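Local structure of glucose dehydrogenase (7CDY) at residues L198-G203 / M270-G275; A18-E23 / V65-D70; D172-G177 / E184-G189. The protein is a calcium-binding beta-propeller protein of the glucose/sorbosone dehydrogenase family. All blocks are in the same frame, centred on the assembly; numbering follows the deposited sequence. Where two conformers were deposited one is given.

In the fold
All three contacts belong to one beta-propeller chain, and along the sequence they follow one another in the order contact 2, contact 3, contact 1. Contact 2 joins strand 3-19 to strand 62-67 of the next sheet, and contact 1 joins the turn after strand 192-198 to strand 267-273, so both lie between sheets. Contact 3 instead folds a loop back on strand 185-187, the outermost strand of a four-stranded sheet. The centres of contacts 1 and 2 are about 16 Å apart, those of 1 and 3 about 24 Å, and those of 2 and 3 about 28 Å. None touches another; they lie in separate parts of the ring, two between successive sheets, one around a single sheet.

Contact 1 (L198-G203 / M270-G275); sequences LNPWSG and MAFYDG
Phe272 lays its ring against residues 198-201 of a turn, a contact between successive sheets of the beta-propeller: the turn follows strand 192-198 of one, and Phe272 sits on strand 267-273 of the next. Asn199 CA stands over one face of the ring, 3.8 Å from the Phe272 centroid in a CH-pi contact, while Trp206 meets the same ring edge-to-face. Nearer the backbone, Pro200 CD packs on Phe272 CB at 3.5 Å.

Asn199 OD1 is bonded within its own turn. With CG anti to the backbone N (chi1 -177°), OD1 folds back to accept from Trp201 N in the carbonyl plane at 2.9 Å, an Asx turn, and from Ser202 N, above that plane, at 3.0 Å. These two bonds fix the rotation of the amide and leave Asn199 ND2 beside Phe272 CE1 at 3.7 Å, amide and ring tilted against each other.

Trp201 spans the other end of the contact. Its own neighbour Pro200 places CG over the centre of one indole face, and the far corner of the indole, CZ3, meets Phe272 CD1 at 3.8 Å. The carbonyl oxygen of Tyr273 lies at the indole edge, in its plane, 3.3 Å from Trp201 CZ2. Asp274 runs antiparallel alongside, its carboxylate plane turned 77° from the indole, and its OD1 is held mainly by a salt bridge to Arg282. To that same OD1 Trp201 NE1 gives a weak, strongly bent hydrogen bond, 3.1 Å long with an N-H...O angle of 136°.

Contact 2 (A18-E23 / V65-D70); sequences AFLPAE and VLPAPD
Ala18 overlaps the ring of Pro67, its CB pressing on Pro67 CD at 3.3 Å, closer than carbons usually come. The methyl points at the opposing segment and enters beside the ring atom next to the proline nitrogen. Pro67 CG is within 3.9 Å of the same Ala18 CB, so the methyl meets one side of the pyrrolidine rather than a single atom. Val65 flanks it: Ala18 CB lies 3.6 Å from Val65 O and 4.2 Å from Val65 CG1, so the methyl rests against the carbonyl oxygen and side chain of Val65 and the ring of Pro67.

Leu20 adds a second touch from further along its segment. Its CG is anti to the carbonyl carbon (chi1 -63°), which carries the branch across toward Pro67 at about a right angle, and Leu20 CD2 reaches Pro67 CG at 3.9 Å. Pro67 CG is thus approached by both Ala18 and Leu20.

Each backbone finds its hydrogen-bond partners in its own sheet, Ala18 with Leu27 and Leu66 with Tyr78, and between the two segments the contact is van der Waals packing, mainly apolar. A polar tie stands just beside it, from Val65 N to Ser16 OG. Val65 joins the two sheets further, resting on Leu27 and Thr29 on one side of the junction and on Val77 and Leu79 on the other. Side chains of successive sheets wedged together in this way, with strand pairing kept within each sheet, are typical of the interface between neighbouring blades of a beta-propeller.

Contact 3 (D172-G177 / E184-G189); sequences DNPWVG and EVWSYG
Trp175 and Val185 have the largest shares of this contact, the indole lying across the valine. Val185 CG1 is over one face of the six-membered ring, 3.9 Å from its centroid in a CH-pi contact, and approaches Trp175 CZ3 to 3.5 Å. The indole reaches there because Trp175 CG is anti to its carbonyl carbon (chi1 -72°), at the third position of the type I turn Asn173-Val176. Further out, Trp175 CZ2 meets Tyr188 CD1 at 3.5 Å over a face of the tyrosine ring; the two planes stand obliquely, 59° apart. Lys181 adds a cation-pi contact to the indole.

Val185 begins the short, bulged outermost strand 185-187 of a four-stranded antiparallel sheet of the beta-propeller, and the chain turns a corner at Trp186. There Trp186 and Ser187 both face Leu160 in a classic beta bulge. A water links the backbones, accepting from Trp175 N at 2.8 Å and donating to Val185 O at 2.7 Å. The same carbonyl oxygen is 3.4 Å from Pro174 CG.

Asn173 opens the turn. Its ND2 comes near Glu184 O at 3.4 Å, but at a poor angle for bonding; it bonds instead to Pro183 O, while Asn173 OD1 accepts from Arg162, which also forms a salt bridge with Asp172.

Contact 1 (L198-G203 / M270-G275)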
loop_
_atom_site.group_PDB
_atom_site.type_symbol
_atom_site.label_atom_id
_atom_site.label_comp_id
_atom_site.label_asym_id
_atom_site.label_seq_id
_atom_site.Cartn_x
_atom_site.Cartn_y
_atom_site.Cartn_z
ATOM N N LEU A 198 -8.748 -4.398 3.117
ATOM C CA LEU A 198 -10.001 -5.139 3.086
ATOM C C LEU A 198 -11.013 -4.468 4.005
ATOM O O LEU A 198 -10.760 -4.301 5.202
ATOM C CB LEU A 198 -9.722 -6.556 3.573
ATOM C CG LEU A 198 -10.927 -7.488 3.666
ATOM C CD1 LEU A 198 -11.441 -7.837 2.282
ATOM C CD2 LEU A 198 -10.528 -8.737 4.440
ATOM N N ASN A 199 -12.147 -4.079 3.449
ATOM C CA ASN A 199 -13.233 -3.542 4.259
ATOM C C ASN A 199 -13.753 -4.661 5.160
ATOM O O ASN A 199 -14.224 -5.691 4.652
ATOM C CB ASN A 199 -14.327 -3.008 3.333
ATOM C CG ASN A 199 -15.485 -2.360 4.086
ATOM O OD1 ASN A 199 -16.049 -2.957 5.009
ATOM N ND2 ASN A 199 -15.845 -1.145 3.699
ATOM N N PRO A 200 -13.672 -4.519 6.487
ATOM C CA PRO A 200 -14.021 -5.636 7.381
ATOM C C PRO A 200 -15.505 -5.922 7.447
ATOM O O PRO A 200 -15.892 -6.987 7.946
ATOM C CB PRO A 200 -13.482 -5.176 8.741
ATOM C CG PRO A 200 -13.514 -3.685 8.669
ATOM C CD PRO A 200 -13.198 -3.341 7.230
ATOM N N TRP A 201 -16.344 -5.021 6.955
ATOM C CA TRP A 201 -17.787 -5.199 6.986
ATOM C C TRP A 201 -18.342 -5.757 5.686
ATOM O O TRP A 201 -19.228 -6.618 5.722
ATOM C CB TRP A 201 -18.461 -3.875 7.365
ATOM C CG TRP A 201 -17.856 -3.340 8.632
ATOM C CD1 TRP A 201 -18.019 -3.848 9.889
ATOM C CD2 TRP A 201 -16.939 -2.242 8.760
ATOM N NE1 TRP A 201 -17.283 -3.124 10.794
ATOM C CE2 TRP A 201 -16.610 -2.133 10.128
ATOM C CE3 TRP A 201 -16.383 -1.330 7.856
ATOM C CZ2 TRP A 201 -15.744 -1.153 10.614
ATOM C CZ3 TRP A 201 -15.518 -0.360 8.339
ATOM C CH2 TRP A 201 -15.205 -0.284 9.705
ATOM N N SER A 202 -17.819 -5.320 4.535
ATOM C CA SER A 202 -18.329 -5.788 3.250
ATOM C C SER A 202 -17.495 -6.905 2.644
ATOM O O SER A 202 -17.991 -7.617 1.763
ATOM C CB SER A 202 -18.317 -4.666 2.211
ATOM O OG SER A 202 -16.980 -4.239 1.959
ATOM N N GLY A 203 -16.234 -7.039 3.040
ATOM C CA GLY A 203 -15.359 -8.000 2.407
ATOM C C GLY A 203 -14.754 -7.548 1.101
ATOM O O GLY A 203 -14.072 -8.343 0.445
ATOM N N MET A 270 -3.604 2.979 4.741
ATOM C CA MET A 270 -5.043 3.006 4.951
ATOM C C MET A 270 -5.442 1.858 5.860
ATOM O O MET A 270 -4.932 0.743 5.728
ATOM C CB MET A 270 -5.851 2.991 3.637
ATOM C CG MET A 270 -6.010 1.628 2.986
ATOM S SD MET A 270 -6.897 1.625 1.396
ATOM C CE MET A 270 -8.548 2.125 1.869
ATOM N N ALA A 271 -6.359 2.147 6.774
ATOM C CA ALA A 271 -6.859 1.166 7.730
ATOM C C ALA A 271 -8.298 1.488 8.096
ATOM O O ALA A 271 -8.614 2.639 8.410
ATOM C CB ALA A 271 -6.009 1.147 9.004
ATOM N N PHE A 272 -9.160 0.474 8.080
ATOM C CA PHE A 272 -10.516 0.579 8.602
ATOM C C PHE A 272 -10.503 0.308 10.102
ATOM O O PHE A 272 -9.840 -0.624 10.568
ATOM C CB PHE A 272 -11.411 -0.466 7.941
ATOM C CG PHE A 272 -11.599 -0.278 6.457
ATOM C CD1 PHE A 272 -12.622 0.525 5.963
ATOM C CD2 PHE A 272 -10.775 -0.940 5.546
ATOM C CE1 PHE A 272 -12.807 0.673 4.596
ATOM C CE2 PHE A 272 -10.950 -0.783 4.188
ATOM C CZ PHE A 272 -11.965 0.016 3.710
ATOM N N TYR A 273 -11.233 1.119 10.869
ATOM C CA TYR A 273 -11.269 0.950 12.321
ATOM C C TYR A 273 -12.481 0.102 12.701
ATOM O O TYR A 273 -13.625 0.541 12.562
ATOM C CB TYR A 273 -11.253 2.284 13.067
ATOM C CG TYR A 273 -11.061 2.070 14.552
ATOM C CD1 TYR A 273 -9.784 1.985 15.100
ATOM C CD2 TYR A 273 -12.157 1.897 15.400
ATOM C CE1 TYR A 273 -9.598 1.760 16.460
ATOM C CE2 TYR A 273 -11.979 1.672 16.767
ATOM C CZ TYR A 273 -10.701 1.603 17.284
ATOM O OH TYR A 273 -10.517 1.385 18.635
ATOM N N ASP A 274 -12.216 -1.113 13.188
ATOM C CA ASP A 274 -13.245 -2.050 13.630
ATOM C C ASP A 274 -12.995 -2.498 15.067
ATOM O O ASP A 274 -13.397 -3.596 15.467
ATOM C CB ASP A 274 -13.319 -3.248 12.679
ATOM C CG ASP A 274 -14.568 -4.102 12.881
ATOM O OD1 ASP A 274 -15.610 -3.575 13.327
ATOM O OD2 ASP A 274 -14.497 -5.316 12.584
ATOM N N GLY A 275 -12.319 -1.662 15.857
ATOM C CA GLY A 275 -12.033 -1.984 17.239
ATOM C C GLY A 275 -13.175 -1.607 18.164
ATOM O O GLY A 275 -14.194 -1.053 17.757
#

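Contact 2 (A18-E23 / V65-D70)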
loop_
_atom_site.group_PDB
_atom_site.type_symbol
_atom_site.label_atom_id
_atom_site.label_comp_id
_atom_site.label_asym_id
_atom_site.label_seq_id
_atom_site.Cartn_x
_atom_site.Cartn_y
_atom_site.Cartn_z
ATOM N N ALA A 18 3.494 -4.266 10.341
ATOM C CA ALA A 18 2.532 -5.349 10.457
ATOM C C ALA A 18 2.620 -5.971 11.840
ATOM O O ALA A 18 3.711 -6.248 12.339
ATOM C CB ALA A 18 2.796 -6.433 9.416
ATOM N N PHE A 19 1.467 -6.192 12.455
ATOM C CA PHE A 19 1.437 -6.833 13.761
ATOM C C PHE A 19 1.629 -8.338 13.640
ATOM O O PHE A 19 1.120 -8.980 12.714
ATOM C CB PHE A 19 0.111 -6.543 14.459
ATOM C CG PHE A 19 0.112 -5.256 15.224
ATOM C CD1 PHE A 19 -0.195 -4.063 14.595
ATOM C CD2 PHE A 19 0.439 -5.236 16.569
ATOM C CE1 PHE A 19 -0.184 -2.874 15.291
ATOM C CE2 PHE A 19 0.447 -4.050 17.272
ATOM C CZ PHE A 19 0.137 -2.868 16.633
ATOM N N LEU A 20 2.387 -8.892 14.584
ATOM C CA LEU A 20 2.483 -10.318 14.811
ATOM C C LEU A 20 1.481 -10.693 15.897
ATOM O O LEU A 20 0.963 -9.815 16.601
ATOM C CB LEU A 20 3.903 -10.665 15.256
ATOM C CG LEU A 20 5.003 -10.363 14.232
ATOM C CD1 LEU A 20 6.321 -10.926 14.730
ATOM C CD2 LEU A 20 4.662 -10.939 12.860
ATOM N N PRO A 21 1.161 -11.985 16.041
ATOM C CA PRO A 21 0.120 -12.387 16.998
ATOM C C PRO A 21 0.479 -12.069 18.444
ATOM O O PRO A 21 1.651 -11.964 18.817
ATOM C CB PRO A 21 0.011 -13.902 16.782
ATOM C CG PRO A 21 0.491 -14.125 15.395
ATOM C CD PRO A 21 1.590 -13.116 15.199
ATOM N N ALA A 22 -0.567 -11.917 19.254
ATOM C CA ALA A 22 -0.475 -11.765 20.713
ATOM C C ALA A 22 0.380 -10.538 21.023
ATOM O O ALA A 22 0.106 -9.456 20.481
ATOM C CB ALA A 22 -0.036 -13.079 21.353
ATOM N N GLU A 23 1.397 -10.646 21.873
ATOM C CA GLU A 23 2.304 -9.545 22.164
ATOM C C GLU A 23 3.692 -9.787 21.579
ATOM O O GLU A 23 4.698 -9.351 22.143
ATOM C CB GLU A 23 2.378 -9.280 23.669
ATOM N N VAL A 65 5.611 -5.136 4.297
ATOM C CA VAL A 65 5.744 -6.391 5.029
ATOM C C VAL A 65 4.345 -6.859 5.409
ATOM O O VAL A 65 3.541 -6.080 5.933
ATOM C CB VAL A 65 6.669 -6.258 6.257
ATOM C CG1 VAL A 65 6.204 -5.168 7.238
ATOM C CG2 VAL A 65 6.801 -7.603 6.969
ATOM N N LEU A 66 4.042 -8.124 5.120
ATOM C CA LEU A 66 2.718 -8.680 5.392
ATOM C C LEU A 66 2.831 -10.139 5.819
ATOM O O LEU A 66 3.029 -11.031 4.976
ATOM C CB LEU A 66 1.792 -8.528 4.187
ATOM C CG LEU A 66 0.360 -9.053 4.349
ATOM C CD1 LEU A 66 -0.282 -8.505 5.606
ATOM C CD2 LEU A 66 -0.503 -8.714 3.132
ATOM N N PRO A 67 2.701 -10.417 7.110
ATOM C CA PRO A 67 2.582 -11.806 7.559
ATOM C C PRO A 67 1.400 -12.482 6.891
ATOM O O PRO A 67 0.376 -11.865 6.592
ATOM C CB PRO A 67 2.349 -11.667 9.065
ATOM C CG PRO A 67 2.948 -10.324 9.411
ATOM C CD PRO A 67 2.677 -9.468 8.225
ATOM N N ALA A 68 1.563 -13.769 6.619
ATOM C CA ALA A 68 0.454 -14.542 6.084
ATOM C C ALA A 68 -0.694 -14.566 7.094
ATOM O O ALA A 68 -0.472 -14.429 8.308
ATOM C CB ALA A 68 0.911 -15.975 5.801
ATOM N N PRO A 69 -1.937 -14.743 6.628
ATOM C CA PRO A 69 -3.054 -14.841 7.580
ATOM C C PRO A 69 -2.838 -15.915 8.629
ATOM O O PRO A 69 -3.241 -15.733 9.786
ATOM C CB PRO A 69 -4.265 -15.144 6.681
ATOM C CG PRO A 69 -3.877 -14.614 5.328
ATOM C CD PRO A 69 -2.387 -14.794 5.222
ATOM N N ASP A 70 -2.154 -17.005 8.272
ATOM C CA ASP A 70 -1.874 -18.101 9.195
ATOM C C ASP A 70 -0.478 -18.026 9.809
ATOM O O ASP A 70 0.093 -19.071 10.142
ATOM C CB ASP A 70 -2.110 -19.462 8.533
ATOM C CG ASP A 70 -1.128 -19.757 7.405
ATOM O OD1 ASP A 70 -0.269 -18.907 7.097
ATOM O OD2 ASP A 70 -1.204 -20.863 6.815
#

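Contact 3 (D172-G177 / E184-G189)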
loop_
_atom_site.group_PDB
_atom_site.type_symbol
_atom_site.label_atom_id
_atom_site.label_comp_id
_atom_site.label_asym_id
_atom_site.label_seq_id
_atom_site.Cartn_x
_atom_site.Cartn_y
_atom_site.Cartn_z
ATOM N N ASP A 172 -10.457 -17.766 -12.123
ATOM C CA ASP A 172 -11.565 -16.844 -12.323
ATOM C C ASP A 172 -11.131 -15.382 -12.365
ATOM O O ASP A 172 -11.992 -14.493 -12.354
ATOM C CB ASP A 172 -12.666 -17.071 -11.286
ATOM C CG ASP A 172 -12.164 -16.971 -9.857
ATOM O OD1 ASP A 172 -10.945 -17.112 -9.623
ATOM O OD2 ASP A 172 -13.007 -16.761 -8.962
ATOM N N ASN A 173 -9.825 -15.110 -12.432
ATOM C CA ASN A 173 -9.388 -13.742 -12.677
ATOM C C ASN A 173 -9.981 -13.260 -14.005
ATOM O O ASN A 173 -10.188 -14.053 -14.931
ATOM C CB ASN A 173 -7.860 -13.668 -12.715
ATOM C CG ASN A 173 -7.247 -13.255 -11.386
ATOM O OD1 ASN A 173 -7.896 -13.287 -10.342
ATOM N ND2 ASN A 173 -5.974 -12.879 -11.434
ATOM N N PRO A 174 -10.244 -11.959 -14.131
ATOM C CA PRO A 174 -11.113 -11.481 -15.228
ATOM C C PRO A 174 -10.541 -11.673 -16.613
ATOM O O PRO A 174 -11.321 -11.800 -17.572
ATOM C CB PRO A 174 -11.312 -9.992 -14.901
ATOM C CG PRO A 174 -10.158 -9.643 -13.983
ATOM C CD PRO A 174 -9.920 -10.884 -13.173
ATOM N N TRP A 175 -9.223 -11.683 -16.767
ATOM C CA TRP A 175 -8.587 -11.725 -18.073
ATOM C C TRP A 175 -8.015 -13.096 -18.429
ATOM O O TRP A 175 -7.349 -13.221 -19.462
ATOM C CB TRP A 175 -7.492 -10.656 -18.171
ATOM C CG TRP A 175 -7.986 -9.236 -18.257
ATOM C CD1 TRP A 175 -9.278 -8.811 -18.419
ATOM C CD2 TRP A 175 -7.176 -8.060 -18.201
ATOM N NE1 TRP A 175 -9.314 -7.427 -18.453
ATOM C CE2 TRP A 175 -8.036 -6.949 -18.336
ATOM C CE3 TRP A 175 -5.805 -7.837 -18.062
ATOM C CZ2 TRP A 175 -7.563 -5.635 -18.317
ATOM C CZ3 TRP A 175 -5.338 -6.540 -18.058
ATOM C CH2 TRP A 175 -6.215 -5.452 -18.179
ATOM N N VAL A 176 -8.258 -14.122 -17.603
ATOM C CA VAL A 176 -7.745 -15.460 -17.896
ATOM C C VAL A 176 -8.232 -15.928 -19.263
ATOM O O VAL A 176 -9.416 -15.795 -19.603
ATOM C CB VAL A 176 -8.146 -16.437 -16.781
ATOM C CG1 VAL A 176 -7.912 -17.892 -17.218
ATOM C CG2 VAL A 176 -7.367 -16.138 -15.506
ATOM N N GLY A 177 -7.308 -16.463 -20.063
ATOM C CA GLY A 177 -7.645 -16.982 -21.369
ATOM C C GLY A 177 -7.845 -15.954 -22.463
ATOM O O GLY A 177 -8.183 -16.343 -23.589
ATOM N N GLU A 184 -2.748 -12.146 -14.464
ATOM C CA GLU A 184 -2.628 -11.762 -13.058
ATOM C C GLU A 184 -3.510 -10.573 -12.682
ATOM O O GLU A 184 -3.739 -10.344 -11.489
ATOM C CB GLU A 184 -1.173 -11.382 -12.766
ATOM C CG GLU A 184 -0.157 -12.494 -12.975
ATOM C CD GLU A 184 0.415 -12.569 -14.388
ATOM O OE1 GLU A 184 1.368 -13.363 -14.569
ATOM O OE2 GLU A 184 -0.072 -11.859 -15.308
ATOM N N VAL A 185 -4.033 -9.830 -13.656
ATOM C CA VAL A 185 -4.612 -8.513 -13.393
ATOM C C VAL A 185 -6.018 -8.640 -12.831
ATOM O O VAL A 185 -6.856 -9.400 -13.344
ATOM C CB VAL A 185 -4.618 -7.676 -14.681
ATOM C CG1 VAL A 185 -5.480 -6.413 -14.515
ATOM C CG2 VAL A 185 -3.207 -7.323 -15.085
ATOM N N TRP A 186 -6.307 -7.847 -11.801
ATOM C CA TRP A 186 -7.649 -7.646 -11.279
ATOM C C TRP A 186 -8.294 -6.409 -11.886
ATOM O O TRP A 186 -9.393 -6.488 -12.438
ATOM C CB TRP A 186 -7.597 -7.526 -9.746
ATOM C CG TRP A 186 -8.926 -7.324 -9.072
ATOM C CD1 TRP A 186 -9.457 -6.137 -8.631
ATOM C CD2 TRP A 186 -9.882 -8.334 -8.747
ATOM N NE1 TRP A 186 -10.683 -6.353 -8.060
ATOM C CE2 TRP A 186 -10.966 -7.695 -8.110
ATOM C CE3 TRP A 186 -9.929 -9.719 -8.936
ATOM C CZ2 TRP A 186 -12.083 -8.399 -7.658
ATOM C CZ3 TRP A 186 -11.041 -10.417 -8.482
ATOM C CH2 TRP A 186 -12.099 -9.755 -7.850
ATOM N N SER A 187 -7.628 -5.254 -11.793
ATOM C CA SER A 187 -8.118 -4.005 -12.368
ATOM C C SER A 187 -6.941 -3.218 -12.927
ATOM O O SER A 187 -5.780 -3.481 -12.603
ATOM C CB SER A 187 -8.893 -3.172 -11.343
ATOM O OG SER A 187 -8.096 -2.914 -10.191
ATOM N N TYR A 188 -7.253 -2.236 -13.772
ATOM C CA TYR A 188 -6.215 -1.501 -14.481
ATOM C C TYR A 188 -6.536 -0.011 -14.476
ATOM O O TYR A 188 -7.545 0.422 -13.920
ATOM C CB TYR A 188 -5.962 -2.095 -15.873
ATOM C CG TYR A 188 -7.023 -1.892 -16.930
ATOM C CD1 TYR A 188 -8.270 -2.499 -16.836
ATOM C CD2 TYR A 188 -6.744 -1.141 -18.057
ATOM C CE1 TYR A 188 -9.224 -2.326 -17.836
ATOM C CE2 TYR A 188 -7.683 -0.973 -19.063
ATOM C CZ TYR A 188 -8.909 -1.570 -18.939
ATOM O OH TYR A 188 -9.848 -1.392 -19.940
ATOM N N GLY A 189 -5.654 0.783 -15.082
ATOM C CA GLY A 189 -5.840 2.224 -15.072
ATOM C C GLY A 189 -5.590 2.892 -13.739
ATOM O O GLY A 189 -6.269 3.873 -13.405
HETATM O O HOH W 1 -7.034 -11.462 -15.032
#